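Local coordinates for SnoaL-like domain-containing protein (Catenulispora acidiphila, PDB 4H3U), which is of unknown function but adopts a ketosteroid isomerase-like fold and may take part in trimethylamine metabolism, at residues T78-T90 with T100-A112. Numbering follows the deposited sequence.
Sequences TDAMIENVHVTIT and TIEAVYGGHIKGA. With CD (cadmium ion), chain E.
Backbone bonds such as His86 N to Gly106 O (2.9 Å) tie 81-90 to 102-110 as antiparallel arms of a beta hairpin, and a beta bulge between Glu83 and His86 shifts the register by one residue. Tyr105 illustrates how one aromatic can gather several side chains of the partner strand on one sheet face. Its CG lies anti to the backbone N (chi1 171°), which sends the ring along its own strand toward the Gly107 end, on the face it shares with Ile82 and Val87: Val85 CG1 meets the ring edge 4.0 Å from Tyr105 CE1, Val87 CG2 approaches CD1 obliquely, and Ile82 CD1 comes from the opposite direction to within 3.2 Å of Tyr105 OH. A leucine here would probably leave Val85 and the tip of Ile82 facing a gap. On the other face, His86 lays its imidazole over Gly106, whose CA sits 4.3 Å from the ring centroid in a CH-pi contact. His86 ND1 donates in the ring plane to Asn84 O (2.8 Å), fixing the ring's rotation while His86 NE2 binds cadmium at 2.3 Å. At the helix end, extended Lys110 sends NZ to weak bonds with Asp79 O and Ala80 O, beside a long salt bridge from Lys110 NZ to Glu83 OE2 (3.7 Å). Within the curved sheet of the ketosteroid isomerase-like (SnoaL-like) fold, strand 98-109 runs between 82-95 and 116-127; Phe116 and Tyr138 meet Tyr105 edge-to-face, and helix 29-39 packs Trp34 and Trp38 against Val87.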
ATOM      1  N   THR A  78      -0.976  -5.508 -18.273  1.00  9.66           N
ATOM      2  CA  THR A  78      -0.621  -6.400 -17.190  1.00  8.84           C
ATOM      3  C   THR A  78      -0.703  -7.856 -17.678  1.00  8.97           C
ATOM      4  O   THR A  78       0.219  -8.635 -17.420  1.00 10.56           O
ATOM      5  CB  THR A  78      -1.517  -6.137 -15.966  1.00  9.60           C
ATOM      6  OG1 THR A  78      -1.324  -4.798 -15.465  1.00 11.34           O
ATOM      7  CG2 THR A  78      -1.195  -7.056 -14.863  1.00 10.48           C
ATOM      8  N   ASP A  79      -1.781  -8.207 -18.366  1.00  8.74           N
ATOM      9  CA  ASP A  79      -1.930  -9.573 -18.898  1.00  9.51           C
ATOM     10  C   ASP A  79      -0.869  -9.935 -19.912  1.00 10.01           C
ATOM     11  O   ASP A  79      -0.472 -11.085 -20.039  1.00 11.61           O
ATOM     12  CB  ASP A  79      -3.299  -9.779 -19.527  1.00 10.26           C
ATOM     13  CG  ASP A  79      -4.441  -9.867 -18.514  1.00 11.63           C
ATOM     14  OD1 ASP A  79      -4.178 -10.050 -17.312  1.00 11.60           O
ATOM     15  OD2 ASP A  79      -5.601  -9.854 -18.980  1.00 14.85           O
ATOM     16  N   ALA A  80      -0.450  -8.976 -20.712  1.00 11.46           N
ATOM     17  CA  ALA A  80       0.607  -9.243 -21.675  1.00 12.31           C
ATOM     18  C   ALA A  80       1.914  -9.589 -20.973  1.00 12.94           C
ATOM     19  O   ALA A  80       2.687 -10.368 -21.506  1.00 15.23           O
ATOM     20  CB  ALA A  80       0.810  -8.019 -22.561  1.00 13.35           C
HETATM   21  N   MSE A  81       2.179  -9.058 -19.785  1.00 11.58           N
HETATM   22  CA  MSE A  81       3.408  -9.293 -19.042  1.00 12.10           C
HETATM   23  C   MSE A  81       3.323 -10.404 -18.015  1.00  9.75           C
HETATM   24  O   MSE A  81       4.352 -11.008 -17.719  1.00 11.04           O
HETATM   25  CB  MSE A  81       3.780  -7.989 -18.309  1.00 13.61           C
HETATM   26  CG  MSE A  81       5.137  -7.978 -17.568  1.00 18.46           C
HETATM   27 SE   MSE A  81       5.541  -6.344 -16.564  1.00 30.56          SE
HETATM   28  CE  MSE A  81       4.969  -5.172 -18.069  1.00 24.77           C
ATOM     29  N   ILE A  82       2.122 -10.708 -17.537  1.00  9.32           N
ATOM     30  CA  ILE A  82       1.922 -11.612 -16.444  1.00  8.80           C
ATOM     31  C   ILE A  82       0.815 -12.598 -16.740  1.00  8.68           C
ATOM     32  O   ILE A  82      -0.285 -12.208 -17.090  1.00  9.26           O
ATOM     33  CB  ILE A  82       1.533 -10.824 -15.162  1.00  9.57           C
ATOM     34  CG1 ILE A  82       2.548  -9.707 -14.897  1.00 11.32           C
ATOM     35  CG2 ILE A  82       1.447 -11.754 -13.969  1.00  9.45           C
ATOM     36  CD1 ILE A  82       2.281  -8.911 -13.626  1.00 13.18           C
ATOM     37  N   GLU A  83       1.159 -13.886 -16.667  1.00  8.67           N
ATOM     38  CA  GLU A  83       0.201 -14.927 -16.864  1.00  9.05           C
ATOM     39  C   GLU A  83      -0.614 -15.176 -15.573  1.00  8.38           C
ATOM     40  O   GLU A  83      -0.124 -15.007 -14.459  1.00  8.40           O
ATOM     41  CB  GLU A  83       0.951 -16.251 -17.186  1.00 11.18           C
ATOM     42  CG  GLU A  83       0.062 -17.373 -17.722  1.00 13.76           C
ATOM     43  CD  GLU A  83      -0.333 -17.205 -19.208  1.00 16.54           C
ATOM     44  OE1 GLU A  83      -0.838 -18.150 -19.825  1.00 16.94           O
ATOM     45  OE2 GLU A  83      -0.208 -16.076 -19.753  1.00 23.21           O
ATOM     46  N   ASN A  84      -1.855 -15.606 -15.745  0.50  9.86           N
ATOM     47  CA  ASN A  84      -2.707 -16.035 -14.635  0.50  9.67           C
ATOM     48  C   ASN A  84      -2.926 -14.954 -13.555  0.50  9.50           C
ATOM     49  O   ASN A  84      -2.979 -15.271 -12.378  0.50  9.64           O
ATOM     50  CB  ASN A  84      -2.181 -17.348 -13.995  0.50  8.11           C
ATOM     51  CG  ASN A  84      -3.179 -17.980 -13.074  0.50  7.94           C
ATOM     52  OD1 ASN A  84      -4.365 -18.085 -13.405  0.50  9.86           O
ATOM     53  ND2 ASN A  84      -2.730 -18.360 -11.896  0.50  8.08           N
ATOM     54  N   VAL A  85      -3.021 -13.693 -13.959  1.00  8.34           N
ATOM     55  CA  VAL A  85      -3.281 -12.647 -12.984  1.00  8.82           C
ATOM     56  C   VAL A  85      -4.580 -12.978 -12.235  1.00  9.38           C
ATOM     57  O   VAL A  85      -5.601 -13.318 -12.863  1.00  9.92           O
ATOM     58  CB  VAL A  85      -3.447 -11.278 -13.654  1.00 10.07           C
ATOM     59  CG1 VAL A  85      -4.037 -10.252 -12.689  1.00 11.40           C
ATOM     60  CG2 VAL A  85      -2.128 -10.798 -14.187  1.00 10.42           C
ATOM     61  N   HIS A  86      -4.516 -12.954 -10.919  1.00  9.09           N
ATOM     62  CA  HIS A  86      -5.691 -13.215 -10.119  1.00 10.07           C
ATOM     63  C   HIS A  86      -5.615 -12.403  -8.849  1.00  9.97           C
ATOM     64  O   HIS A  86      -4.558 -12.253  -8.251  1.00 11.53           O
ATOM     65  CB  HIS A  86      -5.916 -14.718  -9.880  1.00 14.32           C
ATOM     66  CG  HIS A  86      -4.827 -15.427  -9.150  1.00 12.95           C
ATOM     67  ND1 HIS A  86      -3.596 -15.696  -9.701  1.00 12.62           N
ATOM     68  CD2 HIS A  86      -4.833 -16.037  -7.941  1.00 14.69           C
ATOM     69  CE1 HIS A  86      -2.860 -16.361  -8.818  1.00 13.85           C
ATOM     70  NE2 HIS A  86      -3.600 -16.599  -7.751  1.00 15.32           N
ATOM     71  N   VAL A  87      -6.770 -11.862  -8.483  1.00  9.56           N
ATOM     72  CA  VAL A  87      -6.915 -11.011  -7.314  1.00  9.49           C
ATOM     73  C   VAL A  87      -8.049 -11.548  -6.457  1.00  9.87           C
ATOM     74  O   VAL A  87      -9.135 -11.716  -6.952  1.00 12.00           O
ATOM     75  CB  VAL A  87      -7.226  -9.556  -7.714  1.00 10.76           C
ATOM     76  CG1 VAL A  87      -7.552  -8.721  -6.504  1.00 13.42           C
ATOM     77  CG2 VAL A  87      -6.060  -8.962  -8.495  1.00 11.22           C
ATOM     78  N   THR A  88      -7.728 -11.899  -5.204  1.00  9.80           N
ATOM     79  CA  THR A  88      -8.717 -12.434  -4.279  1.00 10.24           C
ATOM     80  C   THR A  88      -8.897 -11.431  -3.156  1.00  9.86           C
ATOM     81  O   THR A  88      -7.969 -10.775  -2.721  1.00 11.70           O
ATOM     82  CB  THR A  88      -8.291 -13.798  -3.723  1.00 11.98           C
ATOM     83  OG1 THR A  88      -7.080 -13.666  -3.017  1.00 14.21           O
ATOM     84  CG2 THR A  88      -8.082 -14.777  -4.824  1.00 15.12           C
ATOM     85  N   ILE A  89     -10.124 -11.291  -2.674  1.00  9.98           N
ATOM     86  CA  ILE A  89     -10.434 -10.372  -1.610  1.00  9.31           C
ATOM     87  C   ILE A  89     -10.275 -11.023  -0.245  1.00  9.20           C
ATOM     88  O   ILE A  89     -10.923 -12.041   0.037  1.00 11.87           O
ATOM     89  CB  ILE A  89     -11.884  -9.890  -1.783  1.00  9.93           C
ATOM     90  CG1 ILE A  89     -12.106  -9.252  -3.170  1.00 10.50           C
ATOM     91  CG2 ILE A  89     -12.263  -8.906  -0.673  1.00 10.79           C
ATOM     92  CD1 ILE A  89     -11.156  -8.105  -3.487  1.00 10.85           C
ATOM     93  N   THR A  90      -9.457 -10.422   0.588  1.00  9.63           N
ATOM     94  CA  THR A  90      -9.272 -10.826   1.971  1.00 11.17           C
ATOM     95  C   THR A  90     -10.346 -10.177   2.826  1.00 11.02           C
ATOM     96  O   THR A  90     -11.060 -10.866   3.572  1.00 13.76           O
ATOM     97  CB  THR A  90      -7.882 -10.461   2.480  1.00 12.92           C
ATOM     98  OG1 THR A  90      -6.912 -11.024   1.601  1.00 14.00           O
ATOM     99  CG2 THR A  90      -7.662 -11.004   3.880  1.00 16.52           C
ATOM    100  N   THR A 100     -11.829   0.620   1.112  1.00  6.88           N
ATOM    101  CA  THR A 100     -10.521   0.026   1.292  1.00  7.05           C
ATOM    102  C   THR A 100     -10.611  -1.461   1.037  1.00  6.63           C
ATOM    103  O   THR A 100     -11.511  -2.132   1.577  1.00  7.96           O
ATOM    104  CB  THR A 100     -10.003   0.295   2.698  1.00  8.17           C
ATOM    105  OG1 THR A 100      -9.960   1.692   2.919  1.00  9.66           O
ATOM    106  CG2 THR A 100      -8.650  -0.357   2.923  1.00 10.01           C
ATOM    107  N   ILE A 101      -9.671  -1.974   0.238  1.00  7.22           N
ATOM    108  CA  ILE A 101      -9.613  -3.371  -0.094  1.00  7.21           C
ATOM    109  C   ILE A 101      -8.299  -3.968   0.351  1.00  7.79           C
ATOM    110  O   ILE A 101      -7.244  -3.440   0.005  1.00  8.54           O
ATOM    111  CB  ILE A 101      -9.746  -3.584  -1.609  1.00  8.41           C
ATOM    112  CG1 ILE A 101     -10.989  -2.929  -2.194  1.00  9.79           C
ATOM    113  CG2 ILE A 101      -9.735  -5.077  -1.944  1.00  9.57           C
ATOM    114  CD1 ILE A 101     -11.018  -2.864  -3.702  1.00  9.89           C
ATOM    115  N   GLU A 102      -8.355  -5.045   1.122  1.00  7.53           N
ATOM    116  CA  GLU A 102      -7.194  -5.868   1.409  1.00  8.02           C
ATOM    117  C   GLU A 102      -7.368  -7.113   0.503  1.00  7.90           C
ATOM    118  O   GLU A 102      -8.354  -7.863   0.610  1.00  9.45           O
ATOM    119  CB  GLU A 102      -7.124  -6.282   2.866  1.00  9.40           C
ATOM    120  CG  GLU A 102      -6.893  -5.099   3.754  1.00 10.30           C
ATOM    121  CD  GLU A 102      -6.682  -5.412   5.220  1.00 12.96           C
ATOM    122  OE1 GLU A 102      -5.878  -6.333   5.528  1.00 15.28           O
ATOM    123  OE2 GLU A 102      -7.255  -4.678   6.074  1.00 15.83           O
ATOM    124  N   ALA A 103      -6.435  -7.311  -0.414  1.00  8.82           N
ATOM    125  CA  ALA A 103      -6.498  -8.390  -1.388  1.00  9.21           C
ATOM    126  C   ALA A 103      -5.206  -9.117  -1.460  1.00  8.80           C
ATOM    127  O   ALA A 103      -4.224  -8.756  -0.805  1.00  9.51           O
ATOM    128  CB  ALA A 103      -6.808  -7.814  -2.757  1.00 11.64           C
ATOM    129  N   VAL A 104      -5.208 -10.217  -2.217  1.00  8.86           N
ATOM    130  CA  VAL A 104      -3.979 -10.914  -2.598  1.00  9.42           C
ATOM    131  C   VAL A 104      -3.915 -10.862  -4.112  1.00  9.23           C
ATOM    132  O   VAL A 104      -4.850 -11.244  -4.802  1.00 10.53           O
ATOM    133  CB  VAL A 104      -3.925 -12.379  -2.099  1.00 10.79           C
ATOM    134  CG1 VAL A 104      -2.665 -13.088  -2.593  1.00 12.11           C
ATOM    135  CG2 VAL A 104      -3.983 -12.412  -0.590  1.00 12.68           C
ATOM    136  N   TYR A 105      -2.778 -10.385  -4.590  1.00  8.65           N
ATOM    137  CA  TYR A 105      -2.466 -10.253  -6.008  1.00  9.24           C
ATOM    138  C   TYR A 105      -1.427 -11.299  -6.399  1.00  9.28           C
ATOM    139  O   TYR A 105      -0.356 -11.351  -5.821  1.00  9.29           O
ATOM    140  CB  TYR A 105      -1.914  -8.864  -6.251  1.00 10.26           C
ATOM    141  CG  TYR A 105      -1.345  -8.593  -7.616  1.00 10.44           C
ATOM    142  CD1 TYR A 105      -1.875  -9.196  -8.748  1.00 17.39           C
ATOM    143  CD2 TYR A 105      -0.218  -7.841  -7.784  1.00 11.23           C
ATOM    144  CE1 TYR A 105      -1.313  -8.988 -10.007  1.00 16.13           C
ATOM    145  CE2 TYR A 105       0.273  -7.516  -9.046  1.00 12.30           C
ATOM    146  CZ  TYR A 105      -0.303  -8.057 -10.153  1.00 18.40           C
ATOM    147  OH  TYR A 105       0.210  -7.778 -11.397  1.00 24.87           O
ATOM    148  N   GLY A 106      -1.778 -12.125  -7.358  1.00  9.76           N
ATOM    149  CA  GLY A 106      -0.892 -13.191  -7.796  1.00  9.71           C
ATOM    150  C   GLY A 106      -0.852 -13.339  -9.297  1.00  8.48           C
ATOM    151  O   GLY A 106      -1.746 -12.902 -10.027  1.00  9.24           O
ATOM    152  N   GLY A 107       0.180 -14.048  -9.751  1.00  8.05           N
ATOM    153  CA  GLY A 107       0.364 -14.329 -11.174  1.00  8.02           C
ATOM    154  C   GLY A 107       1.759 -14.894 -11.393  1.00  7.38           C
ATOM    155  O   GLY A 107       2.452 -15.222 -10.450  1.00  7.48           O
ATOM    156  N   HIS A 108       2.139 -14.976 -12.654  1.00  7.19           N
ATOM    157  CA  HIS A 108       3.466 -15.480 -13.003  1.00  6.70           C
ATOM    158  C   HIS A 108       4.002 -14.602 -14.138  1.00  6.57           C
ATOM    159  O   HIS A 108       3.551 -14.700 -15.285  1.00  8.10           O
ATOM    160  CB  HIS A 108       3.424 -16.968 -13.373  1.00  6.80           C
ATOM    161  CG  HIS A 108       4.773 -17.604 -13.534  1.00  6.72           C
ATOM    162  ND1 HIS A 108       4.926 -18.993 -13.542  1.00  7.79           N
ATOM    163  CD2 HIS A 108       5.999 -17.060 -13.648  1.00  6.90           C
ATOM    164  CE1 HIS A 108       6.204 -19.241 -13.679  1.00  6.81           C
ATOM    165  NE2 HIS A 108       6.880 -18.104 -13.775  1.00  7.30           N
ATOM    166  N   ILE A 109       4.962 -13.737 -13.821  1.00  7.19           N
ATOM    167  CA  ILE A 109       5.559 -12.865 -14.816  1.00  7.77           C
ATOM    168  C   ILE A 109       6.124 -13.749 -15.931  1.00  8.41           C
ATOM    169  O   ILE A 109       6.911 -14.681 -15.657  1.00  8.08           O
ATOM    170  CB  ILE A 109       6.667 -12.009 -14.173  1.00  8.67           C
ATOM    171  CG1 ILE A 109       6.051 -11.039 -13.147  1.00  9.12           C
ATOM    172  CG2 ILE A 109       7.443 -11.230 -15.221  1.00 10.04           C
ATOM    173  CD1 ILE A 109       7.044 -10.361 -12.238  1.00 10.79           C
ATOM    174  N   LYS A 110       5.748 -13.483 -17.169  1.00  9.30           N
ATOM    175  CA  LYS A 110       6.130 -14.377 -18.266  1.00 10.13           C
ATOM    176  C   LYS A 110       7.645 -14.361 -18.408  1.00 10.64           C
ATOM    177  O   LYS A 110       8.290 -13.284 -18.506  1.00 12.85           O
ATOM    178  CB  LYS A 110       5.422 -13.997 -19.565  1.00 11.14           C
ATOM    179  CG  LYS A 110       3.917 -14.013 -19.466  1.00 12.77           C
ATOM    180  CD  LYS A 110       3.230 -13.744 -20.787  1.00 12.36           C
ATOM    181  CE  LYS A 110       1.745 -13.526 -20.578  1.00 15.57           C
ATOM    182  NZ  LYS A 110       1.022 -13.239 -21.835  1.00 22.22           N
ATOM    183  N   GLY A 111       8.238 -15.561 -18.452  1.00 11.60           N
ATOM    184  CA  GLY A 111       9.689 -15.750 -18.535  1.00 11.99           C
ATOM    185  C   GLY A 111      10.421 -15.796 -17.183  1.00 12.75           C
ATOM    186  O   GLY A 111      11.613 -16.124 -17.146  1.00 15.31           O
ATOM    187  N   ALA A 112       9.760 -15.437 -16.077  1.00  9.30           N
ATOM    188  CA  ALA A 112      10.407 -15.465 -14.746  1.00  8.19           C
ATOM    189  C   ALA A 112      10.460 -16.889 -14.245  1.00  7.19           C
ATOM    190  O   ALA A 112       9.575 -17.709 -14.566  1.00  7.32           O
ATOM    191  CB  ALA A 112       9.596 -14.637 -13.738  1.00  8.37           C
TER
HETATM  192 CD    CD E 203      -3.163 -17.845  -5.892  1.00 22.44          CD
HETATM  193  O   HOH W   1       1.996 -11.884 -23.865  1.00 32.06           O
HETATM  194  O   HOH W   2       6.906 -10.775 -18.892  1.00 20.94           O
HETATM  195  O   HOH W   3      -4.654 -13.895  -5.686  1.00 20.96           O
HETATM  196  O   HOH W   4      -4.553  -9.675   1.947  1.00 16.61           O
HETATM  197  O   HOH W   5      -3.042 -15.917  -4.610  1.00 25.60           O
HETATM  198  O   HOH W   6      -5.300 -17.842  -5.262  1.00 33.18           O
HETATM  199  O   HOH W   7      -3.368 -19.785  -7.107  1.00 30.30           O